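Local coordinates for protein putative esterase (Bacteroides intestinalis DSM 17393, PDB 5VOL) that probably hydrolyses ferulic acid esters of arabinoxylan as a carbohydrate esterase family 1 enzyme of the alpha/beta-hydrolase clan, and binds calcium, at residues Gln9-Thr14 and Ser35-Lys40; Lys107-Phe112 and Gln150-Met155; Ala202-Asp205 and Leu210-Val213. All coordinates share one frame; numbering follows the deposited sequence.

Interaction 1 of 3, residues Gln9-Thr14 and Ser35-Lys40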
loop_
_atom_site.group_PDB
_atom_site.type_symbol
_atom_site.label_atom_id
_atom_site.label_comp_id
_atom_site.label_asym_id
_atom_site.label_seq_id
_atom_site.Cartn_x
_atom_site.Cartn_y
_atom_site.Cartn_z
ATOM N N GLN C 9 0.387 -11.326 -27.013
ATOM C CA GLN C 9 -0.262 -10.603 -25.927
ATOM C C GLN C 9 -1.334 -11.433 -25.249
ATOM O O GLN C 9 -1.973 -12.269 -25.881
ATOM C CB GLN C 9 -0.869 -9.304 -26.439
ATOM C CG GLN C 9 -0.668 -9.087 -27.910
ATOM C CD GLN C 9 -0.710 -7.631 -28.270
ATOM O OE1 GLN C 9 -1.684 -6.933 -27.974
ATOM N NE2 GLN C 9 0.358 -7.148 -28.900
ATOM N N SER C 10 -1.510 -11.210 -23.949
ATOM C CA SER C 10 -2.613 -11.813 -23.229
ATOM C C SER C 10 -3.902 -11.310 -23.869
ATOM O O SER C 10 -3.932 -10.232 -24.472
ATOM C CB SER C 10 -2.562 -11.463 -21.744
ATOM O OG SER C 10 -2.775 -10.077 -21.552
ATOM N N LYS C 11 -4.958 -12.100 -23.740
ATOM C CA LYS C 11 -6.204 -11.861 -24.460
ATOM C C LYS C 11 -7.387 -12.127 -23.568
ATOM O O LYS C 11 -7.352 -13.031 -22.734
ATOM C CB LYS C 11 -6.325 -12.774 -25.693
ATOM C CG LYS C 11 -5.671 -12.263 -26.940
ATOM C CD LYS C 11 -5.827 -13.286 -28.066
ATOM C CE LYS C 11 -5.410 -14.678 -27.607
ATOM N NZ LYS C 11 -5.167 -15.617 -28.741
ATOM N N VAL C 12 -8.447 -11.361 -23.771
ATOM C CA VAL C 12 -9.725 -11.675 -23.158
ATOM C C VAL C 12 -10.656 -12.137 -24.271
ATOM O O VAL C 12 -10.815 -11.458 -25.278
ATOM C CB VAL C 12 -10.327 -10.476 -22.418
ATOM C CG1 VAL C 12 -11.780 -10.761 -22.047
ATOM C CG2 VAL C 12 -9.512 -10.182 -21.174
ATOM N N VAL C 13 -11.244 -13.310 -24.101
ATOM C CA VAL C 13 -12.100 -13.877 -25.137
ATOM C C VAL C 13 -13.478 -14.131 -24.546
ATOM O O VAL C 13 -13.590 -14.586 -23.411
ATOM C CB VAL C 13 -11.500 -15.180 -25.708
ATOM C CG1 VAL C 13 -12.529 -15.918 -26.569
ATOM C CG2 VAL C 13 -10.261 -14.870 -26.527
ATOM N N THR C 14 -14.524 -13.810 -25.306
ATOM C CA THR C 14 -15.885 -14.117 -24.878
ATOM C C THR C 14 -16.501 -15.151 -25.828
ATOM O O THR C 14 -16.482 -14.974 -27.041
ATOM C CB THR C 14 -16.755 -12.848 -24.819
ATOM O OG1 THR C 14 -16.344 -12.042 -23.701
ATOM C CG2 THR C 14 -18.232 -13.204 -24.650
ATOM N N SER C 35 1.513 -16.181 -23.172
ATOM C CA SER C 35 2.175 -17.355 -23.743
ATOM C C SER C 35 1.221 -18.370 -24.385
ATOM O O SER C 35 1.663 -19.394 -24.905
ATOM C CB SER C 35 2.984 -18.072 -22.669
ATOM O OG SER C 35 2.129 -18.658 -21.700
ATOM N N PHE C 36 -0.081 -18.101 -24.342
ATOM C CA PHE C 36 -1.048 -19.129 -24.731
ATOM C C PHE C 36 -0.863 -19.554 -26.191
ATOM O O PHE C 36 -0.834 -20.742 -26.487
ATOM C CB PHE C 36 -2.483 -18.646 -24.487
ATOM C CG PHE C 36 -3.526 -19.730 -24.637
ATOM C CD1 PHE C 36 -4.207 -19.887 -25.824
ATOM C CD2 PHE C 36 -3.815 -20.581 -23.588
ATOM C CE1 PHE C 36 -5.177 -20.885 -25.969
ATOM C CE2 PHE C 36 -4.774 -21.575 -23.717
ATOM C CZ PHE C 36 -5.455 -21.726 -24.913
ATOM N N GLU C 37 -0.705 -18.584 -27.087
ATOM C CA GLU C 37 -0.512 -18.853 -28.511
ATOM C C GLU C 37 0.933 -19.207 -28.852
ATOM O O GLU C 37 1.225 -19.686 -29.944
ATOM C CB GLU C 37 -0.930 -17.640 -29.342
ATOM C CG GLU C 37 -2.381 -17.230 -29.181
ATOM C CD GLU C 37 -3.336 -18.283 -29.681
ATOM O OE1 GLU C 37 -2.861 -19.334 -30.170
ATOM O OE2 GLU C 37 -4.566 -18.057 -29.587
ATOM N N GLN C 38 1.831 -18.957 -27.910
ATOM C CA GLN C 38 3.261 -19.056 -28.159
ATOM C C GLN C 38 3.817 -20.419 -27.767
ATOM O O GLN C 38 4.600 -21.013 -28.503
ATOM C CB GLN C 38 3.982 -17.944 -27.401
ATOM C CG GLN C 38 5.460 -18.144 -27.246
ATOM C CD GLN C 38 6.070 -17.095 -26.350
ATOM O OE1 GLN C 38 5.929 -17.149 -25.126
ATOM N NE2 GLN C 38 6.741 -16.119 -26.956
ATOM N N ASN C 39 3.414 -20.909 -26.603
ATOM C CA ASN C 39 3.804 -22.236 -26.161
ATOM C C ASN C 39 2.583 -23.139 -26.095
ATOM O O ASN C 39 2.018 -23.362 -25.023
ATOM C CB ASN C 39 4.495 -22.170 -24.804
ATOM C CG ASN C 39 5.179 -23.473 -24.436
ATOM O OD1 ASN C 39 4.817 -24.544 -24.934
ATOM N ND2 ASN C 39 6.178 -23.389 -23.562
ATOM N N LYS C 40 2.194 -23.672 -27.249
ATOM C CA LYS C 40 0.961 -24.440 -27.380
ATOM C C LYS C 40 0.890 -25.698 -26.506
ATOM O O LYS C 40 -0.160 -26.332 -26.411
ATOM C CB LYS C 40 0.761 -24.814 -28.849
ATOM C CG LYS C 40 0.526 -23.605 -29.749
ATOM C CD LYS C 40 -0.905 -23.121 -29.608
ATOM C CE LYS C 40 -1.134 -21.793 -30.311
ATOM N NZ LYS C 40 -0.741 -21.835 -31.745
#
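Lys11 and Glu37 meet through the ends of their side chains in a salt bridge at the protein surface, with Lys11 NZ 2.7 Å from Glu37 OE2. The ammonium group takes the anti lone pair of that oxygen, the one turned away from OE1, and the two chains cross at about a right angle. Glu37 OE1 faces a second cation: Lys40 NZ lies 3.6 Å from it in a long salt bridge, so one carboxylate is held between two lysines in a small network. The lysine side belongs to strand 11-19, an outermost strand of the mixed alpha/beta-hydrolase sheet, whose backbone pairs Lys11 with Leu32 of strand 24-32. Glu37 sits in the loop that follows this second strand, and the contact therefore ties the edge of the sheet to the turn beyond its neighbour. A bend at chi2 (-65°) folds the Glu37 carboxylate round between the lysines. Were Glu37 replaced by an alanine, Lys11 and Lys40 would probably lose their shared counter-charge, and both ammonium groups would be free to move. Further out, Ser35 O accepts from Gln38 N and Asn39 N, which curls the loop, while Arg125 bonds Phe36 O and makes a cation-pi contact with the Phe36 ring.

Interaction 2 of 3, residues Lys107-Phe112 and Gln150-Met155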
loop_
_atom_site.group_PDB
_atom_site.type_symbol
_atom_site.label_atom_id
_atom_site.label_comp_id
_atom_site.label_asym_id
_atom_site.label_seq_id
_atom_site.Cartn_x
_atom_site.Cartn_y
_atom_site.Cartn_z
ATOM N N LYS C 107 -30.389 -25.752 -12.591
ATOM C CA LYS C 107 -29.410 -26.482 -11.821
ATOM C C LYS C 107 -28.018 -25.969 -12.209
ATOM O O LYS C 107 -27.268 -26.643 -12.912
ATOM C CB LYS C 107 -29.554 -27.989 -12.070
ATOM C CG LYS C 107 -30.985 -28.502 -11.848
ATOM C CD LYS C 107 -31.031 -29.991 -11.524
ATOM C CE LYS C 107 -30.325 -30.793 -12.567
ATOM N NZ LYS C 107 -29.903 -32.140 -12.066
ATOM N N TYR C 108 -27.703 -24.752 -11.773
ATOM C CA TYR C 108 -26.497 -24.083 -12.252
ATOM C C TYR C 108 -25.241 -24.793 -11.771
ATOM O O TYR C 108 -24.263 -24.909 -12.508
ATOM C CB TYR C 108 -26.478 -22.607 -11.821
ATOM C CG TYR C 108 -25.445 -21.796 -12.574
ATOM C CD1 TYR C 108 -25.755 -21.191 -13.782
ATOM C CD2 TYR C 108 -24.145 -21.671 -12.091
ATOM C CE1 TYR C 108 -24.810 -20.456 -14.476
ATOM C CE2 TYR C 108 -23.192 -20.945 -12.781
ATOM C CZ TYR C 108 -23.528 -20.338 -13.969
ATOM O OH TYR C 108 -22.583 -19.613 -14.659
ATOM N N GLU C 109 -25.260 -25.291 -10.546
ATOM C CA GLU C 109 -24.073 -25.947 -10.015
ATOM C C GLU C 109 -23.779 -27.224 -10.807
ATOM O O GLU C 109 -22.617 -27.549 -11.111
ATOM C CB GLU C 109 -24.251 -26.256 -8.528
ATOM C CG GLU C 109 -22.978 -26.744 -7.821
ATOM C CD GLU C 109 -23.097 -26.690 -6.309
ATOM O OE1 GLU C 109 -23.787 -25.779 -5.811
ATOM O OE2 GLU C 109 -22.513 -27.554 -5.611
ATOM N N THR C 110 -24.837 -27.949 -11.165
ATOM C CA THR C 110 -24.658 -29.165 -11.938
ATOM C C THR C 110 -24.087 -28.805 -13.303
ATOM O O THR C 110 -23.226 -29.508 -13.828
ATOM C CB THR C 110 -26.001 -29.949 -12.103
ATOM O OG1 THR C 110 -26.452 -30.386 -10.817
ATOM C CG2 THR C 110 -25.807 -31.149 -13.002
ATOM N N PHE C 111 -24.555 -27.690 -13.865
ATOM C CA PHE C 111 -23.985 -27.180 -15.110
ATOM C C PHE C 111 -22.495 -26.853 -14.914
ATOM O O PHE C 111 -21.654 -27.180 -15.752
ATOM C CB PHE C 111 -24.735 -25.930 -15.586
ATOM C CG PHE C 111 -23.874 -24.965 -16.373
ATOM C CD1 PHE C 111 -23.470 -25.266 -17.662
ATOM C CD2 PHE C 111 -23.464 -23.764 -15.810
ATOM C CE1 PHE C 111 -22.679 -24.390 -18.380
ATOM C CE2 PHE C 111 -22.692 -22.873 -16.520
ATOM C CZ PHE C 111 -22.283 -23.185 -17.803
ATOM N N PHE C 112 -22.185 -26.189 -13.805
ATOM C CA PHE C 112 -20.810 -25.739 -13.550
ATOM C C PHE C 112 -19.842 -26.926 -13.507
ATOM O O PHE C 112 -18.829 -26.946 -14.204
ATOM C CB PHE C 112 -20.738 -24.951 -12.240
ATOM C CG PHE C 112 -19.373 -24.377 -11.964
ATOM C CD1 PHE C 112 -18.415 -25.128 -11.299
ATOM C CD2 PHE C 112 -19.047 -23.101 -12.398
ATOM C CE1 PHE C 112 -17.138 -24.603 -11.047
ATOM C CE2 PHE C 112 -17.777 -22.563 -12.161
ATOM C CZ PHE C 112 -16.822 -23.319 -11.486
ATOM N N GLN C 150 -16.535 -24.776 0.172
ATOM C CA GLN C 150 -16.978 -25.500 1.349
ATOM C C GLN C 150 -17.465 -26.916 0.990
ATOM O O GLN C 150 -17.125 -27.894 1.665
ATOM C CB GLN C 150 -18.083 -24.713 2.054
ATOM C CG GLN C 150 -17.605 -23.463 2.808
ATOM C CD GLN C 150 -18.756 -22.705 3.452
ATOM O OE1 GLN C 150 -19.858 -22.663 2.904
ATOM N NE2 GLN C 150 -18.509 -22.113 4.626
ATOM N N ARG C 151 -18.253 -27.030 -0.076
ATOM C CA ARG C 151 -18.851 -28.322 -0.417
ATOM C C ARG C 151 -18.026 -29.083 -1.463
ATOM O O ARG C 151 -18.254 -30.268 -1.694
ATOM C CB ARG C 151 -20.309 -28.131 -0.892
ATOM C CG ARG C 151 -21.295 -27.871 0.256
ATOM C CD ARG C 151 -22.774 -27.748 -0.179
ATOM N NE ARG C 151 -23.002 -26.575 -1.013
ATOM C CZ ARG C 151 -23.042 -26.610 -2.340
ATOM N NH1 ARG C 151 -22.902 -27.766 -2.972
ATOM N NH2 ARG C 151 -23.242 -25.493 -3.036
ATOM N N HIS C 152 -17.051 -28.416 -2.080
ATOM C CA HIS C 152 -16.185 -29.076 -3.053
ATOM C C HIS C 152 -14.705 -28.863 -2.747
ATOM O O HIS C 152 -13.918 -28.540 -3.642
ATOM C CB HIS C 152 -16.485 -28.588 -4.462
ATOM C CG HIS C 152 -17.886 -28.873 -4.904
ATOM N ND1 HIS C 152 -18.258 -30.078 -5.461
ATOM C CD2 HIS C 152 -19.008 -28.118 -4.856
ATOM C CE1 HIS C 152 -19.548 -30.049 -5.747
ATOM N NE2 HIS C 152 -20.030 -28.873 -5.392
ATOM N N SER C 153 -14.336 -29.076 -1.490
ATOM C CA SER C 153 -12.959 -28.867 -1.050
ATOM C C SER C 153 -11.973 -29.775 -1.796
ATOM O O SER C 153 -10.773 -29.482 -1.854
ATOM C CB SER C 153 -12.856 -29.081 0.454
ATOM O OG SER C 153 -13.193 -30.407 0.811
ATOM N N ASP C 154 -12.467 -30.851 -2.404
ATOM C CA ASP C 154 -11.592 -31.711 -3.202
ATOM C C ASP C 154 -11.313 -31.105 -4.575
ATOM O O ASP C 154 -10.512 -31.632 -5.345
ATOM C CB ASP C 154 -12.179 -33.129 -3.352
ATOM C CG ASP C 154 -13.534 -33.149 -4.064
ATOM O OD1 ASP C 154 -14.287 -32.152 -4.006
ATOM O OD2 ASP C 154 -13.858 -34.193 -4.675
ATOM N N MET C 155 -11.963 -29.985 -4.884
ATOM C CA MET C 155 -11.775 -29.347 -6.186
ATOM C C MET C 155 -10.939 -28.060 -6.117
ATOM O O MET C 155 -10.351 -27.662 -7.107
ATOM C CB MET C 155 -13.131 -29.038 -6.823
ATOM C CG MET C 155 -13.994 -30.284 -7.148
ATOM S SD MET C 155 -13.288 -31.244 -8.493
ATOM C CE MET C 155 -13.629 -30.225 -9.923
#
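Glu109 receives Arg151 and His152 on one carboxylate. The charged part is a bidentate salt bridge in which the guanidinium comes end-on: Arg151 NH1 lies 2.7 Å from Glu109 OE2, and Arg151 NH2 lies 2.8 Å from Glu109 OE1. Both N-H bonds are fairly straight, and the two planes, 28° apart, are nearly coplanar. The other hydrogen bond runs from His152 NE2 to Glu109 OE2 at 2.8 Å, with the oxygen close to the imidazole plane and the N-H reaching it on the anti side, somewhat out of the carboxylate plane. Arg151 NH1 uses the syn lone pair of the same oxygen, so OE2 is gripped by two donors and the carboxylate is hindered from turning. Glu109 reaches them because CG stands anti to the backbone N (chi1 -171°) and the chain runs on extended. The donors probably stabilise the charge of this buried acid. Asn147 adds a bond to Arg151 NH2, and Tyr113 stacks on the His152 ring. The contact joins the first turn of helix 108-123 to the C-terminal end of helix 140-151, where His152 is the first residue to leave the helical conformation, with Tyr198 of helix 195-200 packing against Arg151.

Interaction 3 of 3, residues Ala202-Asp205 and Leu210-Val213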
loop_
_atom_site.group_PDB
_atom_site.type_symbol
_atom_site.label_atom_id
_atom_site.label_comp_id
_atom_site.label_asym_id
_atom_site.label_seq_id
_atom_site.Cartn_x
_atom_site.Cartn_y
_atom_site.Cartn_z
ATOM N N ALA C 202 -20.457 -27.238 11.759
ATOM C CA ALA C 202 -19.420 -28.200 11.391
ATOM C C ALA C 202 -19.076 -29.179 12.520
ATOM O O ALA C 202 -18.950 -28.783 13.681
ATOM C CB ALA C 202 -18.159 -27.458 10.954
ATOM N N ASP C 203 -18.919 -30.455 12.178
ATOM C CA ASP C 203 -18.314 -31.406 13.110
ATOM C C ASP C 203 -16.812 -31.456 12.855
ATOM O O ASP C 203 -16.305 -30.751 11.983
ATOM C CB ASP C 203 -18.930 -32.801 12.978
ATOM C CG ASP C 203 -18.854 -33.350 11.567
ATOM O OD1 ASP C 203 -18.110 -32.793 10.734
ATOM O OD2 ASP C 203 -19.542 -34.356 11.288
ATOM N N GLU C 204 -16.102 -32.298 13.596
ATOM C CA GLU C 204 -14.655 -32.342 13.485
ATOM C C GLU C 204 -14.211 -32.749 12.076
ATOM O O GLU C 204 -13.235 -32.212 11.547
ATOM C CB GLU C 204 -14.074 -33.292 14.534
ATOM C CG GLU C 204 -12.580 -33.161 14.694
ATOM C CD GLU C 204 -12.147 -31.712 14.879
ATOM O OE1 GLU C 204 -12.802 -30.983 15.667
ATOM O OE2 GLU C 204 -11.159 -31.306 14.223
ATOM N N ASP C 205 -14.935 -33.673 11.453
ATOM C CA ASP C 205 -14.594 -34.103 10.098
ATOM C C ASP C 205 -14.702 -32.942 9.113
ATOM O O ASP C 205 -13.866 -32.784 8.227
ATOM C CB ASP C 205 -15.502 -35.248 9.631
ATOM C CG ASP C 205 -15.179 -36.571 10.305
ATOM O OD1 ASP C 205 -14.014 -36.765 10.716
ATOM O OD2 ASP C 205 -16.095 -37.417 10.420
ATOM N N LEU C 210 -12.352 -28.351 5.758
ATOM C CA LEU C 210 -12.253 -26.910 5.528
ATOM C C LEU C 210 -10.804 -26.402 5.634
ATOM O O LEU C 210 -10.397 -25.518 4.884
ATOM C CB LEU C 210 -13.154 -26.168 6.508
ATOM C CG LEU C 210 -14.656 -26.412 6.280
ATOM C CD1 LEU C 210 -15.483 -25.668 7.288
ATOM C CD2 LEU C 210 -15.064 -26.034 4.859
ATOM N N ARG C 211 -10.029 -26.983 6.549
ATOM C CA ARG C 211 -8.613 -26.620 6.719
ATOM C C ARG C 211 -7.732 -27.031 5.530
ATOM O O ARG C 211 -6.587 -26.593 5.431
ATOM C CB ARG C 211 -8.056 -27.240 7.999
ATOM C CG ARG C 211 -8.806 -26.847 9.245
ATOM C CD ARG C 211 -8.356 -27.634 10.479
ATOM N NE ARG C 211 -9.041 -27.157 11.680
ATOM C CZ ARG C 211 -9.643 -27.946 12.562
ATOM N NH1 ARG C 211 -9.640 -29.256 12.385
ATOM N NH2 ARG C 211 -10.242 -27.427 13.625
ATOM N N SER C 212 -8.250 -27.854 4.621
ATOM C CA SER C 212 -7.457 -28.228 3.447
ATOM C C SER C 212 -7.536 -27.156 2.362
ATOM O O SER C 212 -6.906 -27.264 1.305
ATOM C CB SER C 212 -7.917 -29.576 2.875
ATOM O OG SER C 212 -9.223 -29.445 2.349
ATOM N N VAL C 213 -8.314 -26.118 2.632
ATOM C CA VAL C 213 -8.479 -25.016 1.698
ATOM C C VAL C 213 -7.916 -23.727 2.310
ATOM O O VAL C 213 -8.057 -23.492 3.504
ATOM C CB VAL C 213 -9.984 -24.841 1.317
ATOM C CG1 VAL C 213 -10.180 -23.680 0.355
ATOM C CG2 VAL C 213 -10.530 -26.149 0.695
HETATM O O HOH W 1 -10.945 -28.697 15.803
#
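Glu204 meets Arg211 just past the N-cap of a short helix, which Asp203 begins by bonding Arg206 N through its OD1. Glu204, in the first turn of helix 204-210, makes the polar contact: its CB starts away from the other segment, but a bend at chi2 (50°) brings the carboxylate back towards Arg211. There Arg211 NH1 gives a nearly straight hydrogen bond (171°) to Glu204 OE2 at 3.1 Å, part of a salt bridge. The oxygen lies at the guanidinium edge, within its plane, and is met almost end-on along its C-O bond. A water closes a second path, donating to Glu204 OE1 at 2.9 Å and accepting from Arg211 NH2 at 2.6 Å. Arg211 itself sits in a type I turn from Leu210 to Val213, closed by Val213 N bonding Leu210 O, between the helix and strand 214-218. Its stronger polar anchor lies elsewhere, since NE bonds Gly240 O and NH2 bonds Ala239 O. With a single direct bond, one water bridge and both residues exposed, the salt bridge is probably softened by solvent, and Arg211 is likely to be positioned more by those backbone carbonyls than by Glu204.

All three contacts turn on a glutamate and a basic residue, but their settings differ. Interaction 2 is the most central, about 12 Å between its centre and that of the chain, and has the one buried acid; interactions 1 and 3 are surface contacts, about 22 and 20 Å out. The buried carboxylate takes three direct bonds, whereas each surface pair has one across its segments, extended by another lysine in interaction 1 and by water in interaction 3. Interactions 2 and 3 are neighbours: Ser153 CB packs 3.8 Å from Val213 CG2, and Arg130 serves both, bonding Ser153 O and Ser212 O. Interaction 1 stands apart, at the opposite edge of the sheet's strand order from strand 244-246.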